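Acyl-coenzyme A oxidase 1 (Yarrowia lipolytica, PDB 5Y9D) oxidises saturated acyl-CoAs to trans-2-enoyl-CoAs with FAD as cofactor, passing the electrons to oxygen and so forming hydrogen peroxide in peroxisomal fatty acid beta-oxidation. Local coordinates at residues T25-R37 with I658-F670. Sequence-based numbering, arbitrary orientation.
Sequences TFTDPPVEMAKER and IGSYDGNVYEKYF
Arg37 grips Tyr661 twice, through its backbone and through its ring. NH1 donates to the carbonyl O of Tyr661 at 2.7 Å, the oxygen sitting at the edge of the guanidinium in its plane, while NH2 adds a weak bond of 3.1 Å to that same Tyr661 O. The flat group also lies on the phenol ring, planes 2° apart and Arg37 CZ 3.8 Å from the Tyr661 ring centroid, a cation-pi stack. The bend at chi3 (-66°) turns the end of an otherwise extended Arg37 chain onto that ring, and NE makes a salt bridge with Asp645 of helix 640-646.

Tyr661 belongs to a type I beta turn, Ser660 to Gly663, which leads into helix 665-676 of the C-terminal acyl-CoA oxidase region; helix 28-38, near the N-terminus, packs on this turn, and the residues just before it, with Pro29, reach the first turn of helix 665-676. Just past the beta turn, Asn664 N donates to Asp662 OD1 at 3.1 Å, from above the carboxylate plane, forming an Asx turn, and the carboxylate also pairs with Lys668. With no side chain between the segments, Gly663 CA comes to 4.6 Å from Pro30 CA. Met33 reaches over here, its CG 3.6 Å from Tyr661 O and its methyl against Gly663 CA.

Farther along, Pro29 CG meets the Tyr666 ring at CD2, 3.4 Å away. Tyr666 OH is hydrogen-bonded to Arg337, a residue of the FAD pocket. The Phe26 side chain runs alongside that of Tyr666 but points the other way, CD1 against Tyr666 CB, and its CZ ends 3.5 Å from Glu667 CA; Ile200 of the second subunit packs on Phe26 too.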
ATOM      1  N   THR A  25      27.575  15.298  -7.792  1.00 34.36           N
ATOM      2  CA  THR A  25      26.354  14.576  -7.575  1.00 36.50           C
ATOM      3  C   THR A  25      25.215  15.396  -8.127  1.00 36.27           C
ATOM      4  O   THR A  25      24.293  14.863  -8.685  1.00 35.19           O
ATOM      5  CB  THR A  25      26.093  14.343  -6.081  1.00 37.87           C
ATOM      6  OG1 THR A  25      27.271  13.855  -5.460  1.00 40.45           O
ATOM      7  CG2 THR A  25      25.021  13.331  -5.887  1.00 39.33           C
ATOM      8  N   PHE A  26      25.293  16.701  -7.962  1.00 37.18           N
ATOM      9  CA  PHE A  26      24.206  17.593  -8.322  1.00 38.19           C
ATOM     10  C   PHE A  26      24.045  17.741  -9.833  1.00 38.00           C
ATOM     11  O   PHE A  26      22.930  17.734 -10.325  1.00 40.99           O
ATOM     12  CB  PHE A  26      24.432  18.960  -7.687  1.00 40.48           C
ATOM     13  CG  PHE A  26      23.236  19.858  -7.745  1.00 41.78           C
ATOM     14  CD1 PHE A  26      22.085  19.545  -7.021  1.00 40.88           C
ATOM     15  CD2 PHE A  26      23.256  21.013  -8.530  1.00 41.29           C
ATOM     16  CE1 PHE A  26      20.979  20.368  -7.077  1.00 41.20           C
ATOM     17  CE2 PHE A  26      22.155  21.840  -8.587  1.00 42.75           C
ATOM     18  CZ  PHE A  26      21.014  21.517  -7.856  1.00 43.43           C
ATOM     19  N   THR A  27      25.158  17.819 -10.560  1.00 35.68           N
ATOM     20  CA  THR A  27      25.141  18.128 -11.983  1.00 34.53           C
ATOM     21  C   THR A  27      25.226  16.897 -12.876  1.00 34.34           C
ATOM     22  O   THR A  27      25.086  16.980 -14.086  1.00 34.18           O
ATOM     23  CB  THR A  27      26.320  19.080 -12.335  1.00 38.36           C
ATOM     24  OG1 THR A  27      27.581  18.457 -11.991  1.00 38.29           O
ATOM     25  CG2 THR A  27      26.162  20.439 -11.577  1.00 37.54           C
ATOM     26  N   ASP A  28      25.468  15.741 -12.286  1.00 35.77           N
ATOM     27  CA  ASP A  28      25.601  14.511 -13.045  1.00 33.95           C
ATOM     28  C   ASP A  28      24.319  13.989 -13.696  1.00 32.14           C
ATOM     29  O   ASP A  28      24.376  13.480 -14.799  1.00 32.58           O
ATOM     30  CB  ASP A  28      26.187  13.419 -12.151  1.00 34.68           C
ATOM     31  CG  ASP A  28      26.849  12.328 -12.945  1.00 37.17           C
ATOM     32  OD1 ASP A  28      27.773  12.630 -13.737  1.00 37.13           O
ATOM     33  OD2 ASP A  28      26.424  11.173 -12.790  1.00 41.38           O
ATOM     34  N   PRO A  29      23.161  14.098 -13.015  1.00 30.59           N
ATOM     35  CA  PRO A  29      21.998  13.397 -13.559  1.00 29.78           C
ATOM     36  C   PRO A  29      21.598  13.705 -14.998  1.00 29.19           C
ATOM     37  O   PRO A  29      21.254  12.787 -15.751  1.00 29.60           O
ATOM     38  CB  PRO A  29      20.892  13.783 -12.594  1.00 30.78           C
ATOM     39  CG  PRO A  29      21.590  13.953 -11.280  1.00 30.49           C
ATOM     40  CD  PRO A  29      22.913  14.584 -11.642  1.00 29.56           C
ATOM     41  N   PRO A  30      21.646  14.971 -15.408  1.00 29.21           N
ATOM     42  CA  PRO A  30      21.150  15.176 -16.775  1.00 28.94           C
ATOM     43  C   PRO A  30      22.139  14.689 -17.807  1.00 29.48           C
ATOM     44  O   PRO A  30      21.759  14.303 -18.933  1.00 26.60           O
ATOM     45  CB  PRO A  30      20.936  16.681 -16.870  1.00 27.29           C
ATOM     46  CG  PRO A  30      21.776  17.258 -15.794  1.00 28.98           C
ATOM     47  CD  PRO A  30      21.873  16.236 -14.697  1.00 29.06           C
ATOM     48  N   VAL A  31      23.404  14.676 -17.417  1.00 31.10           N
ATOM     49  CA  VAL A  31      24.432  14.159 -18.300  1.00 33.21           C
ATOM     50  C   VAL A  31      24.208  12.671 -18.448  1.00 31.28           C
ATOM     51  O   VAL A  31      24.214  12.159 -19.559  1.00 31.67           O
ATOM     52  CB  VAL A  31      25.855  14.514 -17.794  1.00 34.13           C
ATOM     53  CG1 VAL A  31      26.914  13.825 -18.631  1.00 32.31           C
ATOM     54  CG2 VAL A  31      26.043  16.036 -17.804  1.00 32.19           C
ATOM     55  N   GLU A  32      23.947  11.996 -17.334  1.00 31.77           N
ATOM     56  CA  GLU A  32      23.611  10.566 -17.377  1.00 34.48           C
ATOM     57  C   GLU A  32      22.351  10.242 -18.134  1.00 33.30           C
ATOM     58  O   GLU A  32      22.315   9.262 -18.862  1.00 33.42           O
ATOM     59  CB  GLU A  32      23.516   9.972 -15.977  1.00 36.60           C
ATOM     60  CG  GLU A  32      24.888   9.742 -15.343  1.00 40.46           C
ATOM     61  CD  GLU A  32      25.779   8.827 -16.172  1.00 44.89           C
ATOM     62  OE1 GLU A  32      25.270   7.820 -16.746  1.00 45.14           O
ATOM     63  OE2 GLU A  32      26.995   9.123 -16.257  1.00 49.04           O
ATOM     64  N   MET A  33      21.313  11.053 -17.966  1.00 32.82           N
ATOM     65  CA  MET A  33      20.063  10.815 -18.673  1.00 31.33           C
ATOM     66  C   MET A  33      20.213  10.970 -20.183  1.00 30.68           C
ATOM     67  O   MET A  33      19.600  10.237 -20.936  1.00 33.71           O
ATOM     68  CB  MET A  33      18.949  11.716 -18.138  1.00 31.86           C
ATOM     69  CG  MET A  33      17.573  11.485 -18.787  1.00 34.25           C
ATOM     70  SD  MET A  33      16.733   9.926 -18.379  1.00 35.25           S
ATOM     71  CE  MET A  33      16.427  10.181 -16.631  1.00 35.87           C
ATOM     72  N   ALA A  34      21.028  11.910 -20.630  1.00 30.77           N
ATOM     73  CA  ALA A  34      21.260  12.111 -22.065  1.00 30.87           C
ATOM     74  C   ALA A  34      21.986  10.897 -22.654  1.00 30.95           C
ATOM     75  O   ALA A  34      21.698  10.483 -23.780  1.00 33.43           O
ATOM     76  CB  ALA A  34      22.049  13.402 -22.316  1.00 29.08           C
ATOM     77  N   LYS A  35      22.882  10.313 -21.872  1.00 31.79           N
ATOM     78  CA  LYS A  35      23.620   9.106 -22.263  1.00 35.09           C
ATOM     79  C   LYS A  35      22.666   7.943 -22.358  1.00 35.38           C
ATOM     80  O   LYS A  35      22.661   7.210 -23.362  1.00 37.71           O
ATOM     81  CB  LYS A  35      24.739   8.783 -21.250  1.00 37.80           C
ATOM     82  CG  LYS A  35      25.797   9.890 -21.159  1.00 41.53           C
ATOM     83  CD  LYS A  35      26.645   9.848 -19.886  1.00 44.86           C
ATOM     84  CE  LYS A  35      27.809   8.865 -19.991  1.00 46.56           C
ATOM     85  NZ  LYS A  35      28.816   9.319 -20.994  1.00 50.29           N
ATOM     86  N   GLU A  36      21.836   7.785 -21.326  1.00 34.53           N
ATOM     87  CA  GLU A  36      20.882   6.675 -21.296  1.00 34.40           C
ATOM     88  C   GLU A  36      19.978   6.777 -22.487  1.00 33.15           C
ATOM     89  O   GLU A  36      19.659   5.774 -23.101  1.00 31.52           O
ATOM     90  CB  GLU A  36      20.001   6.676 -20.052  1.00 34.61           C
ATOM     91  CG  GLU A  36      20.664   6.249 -18.779  1.00 34.47           C
ATOM     92  CD  GLU A  36      21.015   4.774 -18.702  1.00 34.81           C
ATOM     93  OE1 GLU A  36      20.498   3.922 -19.482  1.00 33.94           O
ATOM     94  OE2 GLU A  36      21.825   4.476 -17.789  1.00 36.41           O
ATOM     95  N   ARG A  37      19.579   8.001 -22.808  1.00 34.85           N
ATOM     96  CA  ARG A  37      18.625   8.237 -23.890  1.00 36.90           C
ATOM     97  C   ARG A  37      19.266   8.100 -25.287  1.00 36.77           C
ATOM     98  O   ARG A  37      18.580   7.887 -26.273  1.00 37.50           O
ATOM     99  CB  ARG A  37      17.919   9.594 -23.706  1.00 34.39           C
ATOM    100  CG  ARG A  37      16.849   9.839 -24.764  1.00 35.03           C
ATOM    101  CD  ARG A  37      15.915  10.972 -24.412  1.00 34.41           C
ATOM    102  NE  ARG A  37      15.086  10.715 -23.238  1.00 32.20           N
ATOM    103  CZ  ARG A  37      15.142  11.398 -22.105  1.00 33.91           C
ATOM    104  NH1 ARG A  37      14.319  11.103 -21.100  1.00 36.65           N
ATOM    105  NH2 ARG A  37      16.009  12.374 -21.953  1.00 34.00           N
ATOM    106  N   ILE A 658      11.579  14.287  -9.618  1.00 24.62           N
ATOM    107  CA  ILE A 658      12.589  13.236  -9.867  1.00 24.25           C
ATOM    108  C   ILE A 658      12.275  12.342 -11.075  1.00 23.20           C
ATOM    109  O   ILE A 658      13.029  11.411 -11.394  1.00 22.98           O
ATOM    110  CB  ILE A 658      12.863  12.355  -8.616  1.00 24.50           C
ATOM    111  CG1 ILE A 658      11.668  11.475  -8.320  1.00 24.97           C
ATOM    112  CG2 ILE A 658      13.252  13.191  -7.397  1.00 23.26           C
ATOM    113  CD1 ILE A 658      11.967  10.413  -7.282  1.00 26.23           C
ATOM    114  N   GLY A 659      11.163  12.629 -11.739  1.00 22.92           N
ATOM    115  CA  GLY A 659      10.741  11.910 -12.921  1.00 22.55           C
ATOM    116  C   GLY A 659      10.802  12.797 -14.137  1.00 23.54           C
ATOM    117  O   GLY A 659      10.234  12.459 -15.189  1.00 24.41           O
ATOM    118  N   SER A 660      11.510  13.910 -14.021  1.00 25.52           N
ATOM    119  CA  SER A 660      11.723  14.794 -15.167  1.00 30.17           C
ATOM    120  C   SER A 660      12.377  14.137 -16.379  1.00 30.04           C
ATOM    121  O   SER A 660      13.328  13.364 -16.241  1.00 30.33           O
ATOM    122  CB  SER A 660      12.519  16.023 -14.759  1.00 33.60           C
ATOM    123  OG  SER A 660      11.681  16.858 -13.955  1.00 41.00           O
ATOM    124  N   TYR A 661      11.818  14.444 -17.559  1.00 28.83           N
ATOM    125  CA  TYR A 661      12.316  13.978 -18.827  1.00 28.19           C
ATOM    126  C   TYR A 661      13.821  14.143 -18.993  1.00 28.57           C
ATOM    127  O   TYR A 661      14.502  13.210 -19.408  1.00 29.02           O
ATOM    128  CB  TYR A 661      11.597  14.714 -19.963  1.00 29.38           C
ATOM    129  CG  TYR A 661      11.954  14.240 -21.382  1.00 29.85           C
ATOM    130  CD1 TYR A 661      11.246  13.218 -21.987  1.00 28.38           C
ATOM    131  CD2 TYR A 661      12.996  14.840 -22.111  1.00 30.35           C
ATOM    132  CE1 TYR A 661      11.558  12.788 -23.274  1.00 29.88           C
ATOM    133  CE2 TYR A 661      13.318  14.421 -23.398  1.00 30.36           C
ATOM    134  CZ  TYR A 661      12.595  13.385 -23.976  1.00 31.33           C
ATOM    135  OH  TYR A 661      12.899  12.943 -25.246  1.00 29.56           O
ATOM    136  N   ASP A 662      14.325  15.333 -18.690  1.00 30.23           N
ATOM    137  CA  ASP A 662      15.726  15.679 -18.919  1.00 30.32           C
ATOM    138  C   ASP A 662      16.626  15.211 -17.782  1.00 31.86           C
ATOM    139  O   ASP A 662      17.856  15.310 -17.885  1.00 31.26           O
ATOM    140  CB  ASP A 662      15.888  17.185 -19.176  1.00 32.33           C
ATOM    141  CG  ASP A 662      15.675  18.060 -17.908  1.00 35.77           C
ATOM    142  OD1 ASP A 662      15.318  17.519 -16.828  1.00 34.09           O
ATOM    143  OD2 ASP A 662      15.878  19.317 -18.005  1.00 39.51           O
ATOM    144  N   GLY A 663      16.029  14.712 -16.695  1.00 30.16           N
ATOM    145  CA  GLY A 663      16.801  13.997 -15.684  1.00 30.20           C
ATOM    146  C   GLY A 663      17.503  14.887 -14.687  1.00 31.75           C
ATOM    147  O   GLY A 663      18.312  14.402 -13.868  1.00 31.58           O
ATOM    148  N   ASN A 664      17.192  16.181 -14.700  1.00 31.28           N
ATOM    149  CA  ASN A 664      17.859  17.112 -13.783  1.00 30.83           C
ATOM    150  C   ASN A 664      17.148  17.033 -12.452  1.00 29.90           C
ATOM    151  O   ASN A 664      16.540  17.980 -11.964  1.00 30.08           O
ATOM    152  CB  ASN A 664      17.878  18.529 -14.348  1.00 30.56           C
ATOM    153  CG  ASN A 664      18.975  19.392 -13.741  1.00 31.56           C
ATOM    154  OD1 ASN A 664      19.620  19.033 -12.747  1.00 31.76           O
ATOM    155  ND2 ASN A 664      19.185  20.549 -14.338  1.00 33.09           N
ATOM    156  N   VAL A 665      17.246  15.852 -11.878  1.00 31.46           N
ATOM    157  CA  VAL A 665      16.385  15.421 -10.782  1.00 31.66           C
ATOM    158  C   VAL A 665      16.548  16.302  -9.556  1.00 31.31           C
ATOM    159  O   VAL A 665      15.582  16.705  -8.933  1.00 37.38           O
ATOM    160  CB  VAL A 665      16.733  13.972 -10.414  1.00 31.47           C
ATOM    161  CG1 VAL A 665      16.030  13.567  -9.135  1.00 35.95           C
ATOM    162  CG2 VAL A 665      16.352  13.059 -11.546  1.00 32.01           C
ATOM    163  N   TYR A 666      17.789  16.604  -9.226  1.00 30.16           N
ATOM    164  CA  TYR A 666      18.134  17.229  -7.963  1.00 28.69           C
ATOM    165  C   TYR A 666      17.874  18.718  -7.997  1.00 27.39           C
ATOM    166  O   TYR A 666      17.364  19.278  -7.051  1.00 25.45           O
ATOM    167  CB  TYR A 666      19.604  16.934  -7.651  1.00 26.92           C
ATOM    168  CG  TYR A 666      19.913  15.474  -7.383  1.00 26.10           C
ATOM    169  CD1 TYR A 666      19.197  14.765  -6.437  1.00 26.73           C
ATOM    170  CD2 TYR A 666      20.955  14.808  -8.042  1.00 25.59           C
ATOM    171  CE1 TYR A 666      19.489  13.438  -6.153  1.00 26.28           C
ATOM    172  CE2 TYR A 666      21.257  13.483  -7.770  1.00 24.27           C
ATOM    173  CZ  TYR A 666      20.525  12.791  -6.814  1.00 26.82           C
ATOM    174  OH  TYR A 666      20.786  11.441  -6.480  1.00 26.80           O
ATOM    175  N   GLU A 667      18.185  19.351  -9.117  1.00 31.36           N
ATOM    176  CA  GLU A 667      17.880  20.749  -9.280  1.00 34.49           C
ATOM    177  C   GLU A 667      16.376  20.961  -9.176  1.00 34.22           C
ATOM    178  O   GLU A 667      15.911  21.793  -8.372  1.00 33.13           O
ATOM    179  CB  GLU A 667      18.437  21.306 -10.602  1.00 37.84           C
ATOM    180  CG  GLU A 667      18.246  22.819 -10.724  1.00 42.44           C
ATOM    181  CD  GLU A 667      19.425  23.512 -11.377  1.00 53.38           C
ATOM    182  OE1 GLU A 667      19.920  22.981 -12.417  1.00 56.99           O
ATOM    183  OE2 GLU A 667      19.874  24.572 -10.832  1.00 56.11           O
ATOM    184  N   LYS A 668      15.612  20.184  -9.953  1.00 33.83           N
ATOM    185  CA  LYS A 668      14.155  20.351  -9.989  1.00 32.93           C
ATOM    186  C   LYS A 668      13.494  20.005  -8.684  1.00 30.40           C
ATOM    187  O   LYS A 668      12.574  20.697  -8.275  1.00 30.87           O
ATOM    188  CB  LYS A 668      13.535  19.567 -11.140  1.00 37.60           C
ATOM    189  CG  LYS A 668      13.904  20.182 -12.480  1.00 40.58           C
ATOM    190  CD  LYS A 668      13.283  19.443 -13.632  1.00 45.67           C
ATOM    191  CE  LYS A 668      13.702  20.070 -14.949  1.00 48.99           C
ATOM    192  NZ  LYS A 668      12.722  19.697 -16.007  1.00 54.79           N
ATOM    193  N   TYR A 669      13.998  18.978  -8.009  1.00 27.68           N
ATOM    194  CA  TYR A 669      13.474  18.564  -6.703  1.00 27.69           C
ATOM    195  C   TYR A 669      13.717  19.628  -5.656  1.00 24.18           C
ATOM    196  O   TYR A 669      12.853  19.982  -4.884  1.00 21.66           O
ATOM    197  CB  TYR A 669      14.141  17.244  -6.306  1.00 28.21           C
ATOM    198  CG  TYR A 669      13.740  16.600  -5.000  1.00 29.72           C
ATOM    199  CD1 TYR A 669      12.500  16.771  -4.434  1.00 29.70           C
ATOM    200  CD2 TYR A 669      14.606  15.720  -4.381  1.00 34.07           C
ATOM    201  CE1 TYR A 669      12.155  16.138  -3.245  1.00 31.26           C
ATOM    202  CE2 TYR A 669      14.275  15.075  -3.203  1.00 33.49           C
ATOM    203  CZ  TYR A 669      13.052  15.283  -2.634  1.00 33.42           C
ATOM    204  OH  TYR A 669      12.762  14.622  -1.464  1.00 33.90           O
ATOM    205  N   PHE A 670      14.918  20.151  -5.623  1.00 25.29           N
ATOM    206  CA  PHE A 670      15.206  21.261  -4.708  1.00 25.90           C
ATOM    207  C   PHE A 670      14.342  22.514  -5.078  1.00 24.38           C
ATOM    208  O   PHE A 670      13.897  23.248  -4.206  1.00 24.70           O
ATOM    209  CB  PHE A 670      16.713  21.523  -4.738  1.00 25.63           C
ATOM    210  CG  PHE A 670      17.185  22.565  -3.794  1.00 27.68           C
ATOM    211  CD1 PHE A 670      17.175  22.346  -2.437  1.00 29.71           C
ATOM    212  CD2 PHE A 670      17.697  23.776  -4.271  1.00 31.55           C
ATOM    213  CE1 PHE A 670      17.645  23.317  -1.556  1.00 30.27           C
ATOM    214  CE2 PHE A 670      18.148  24.763  -3.399  1.00 29.53           C
ATOM    215  CZ  PHE A 670      18.139  24.521  -2.040  1.00 30.41           C
TER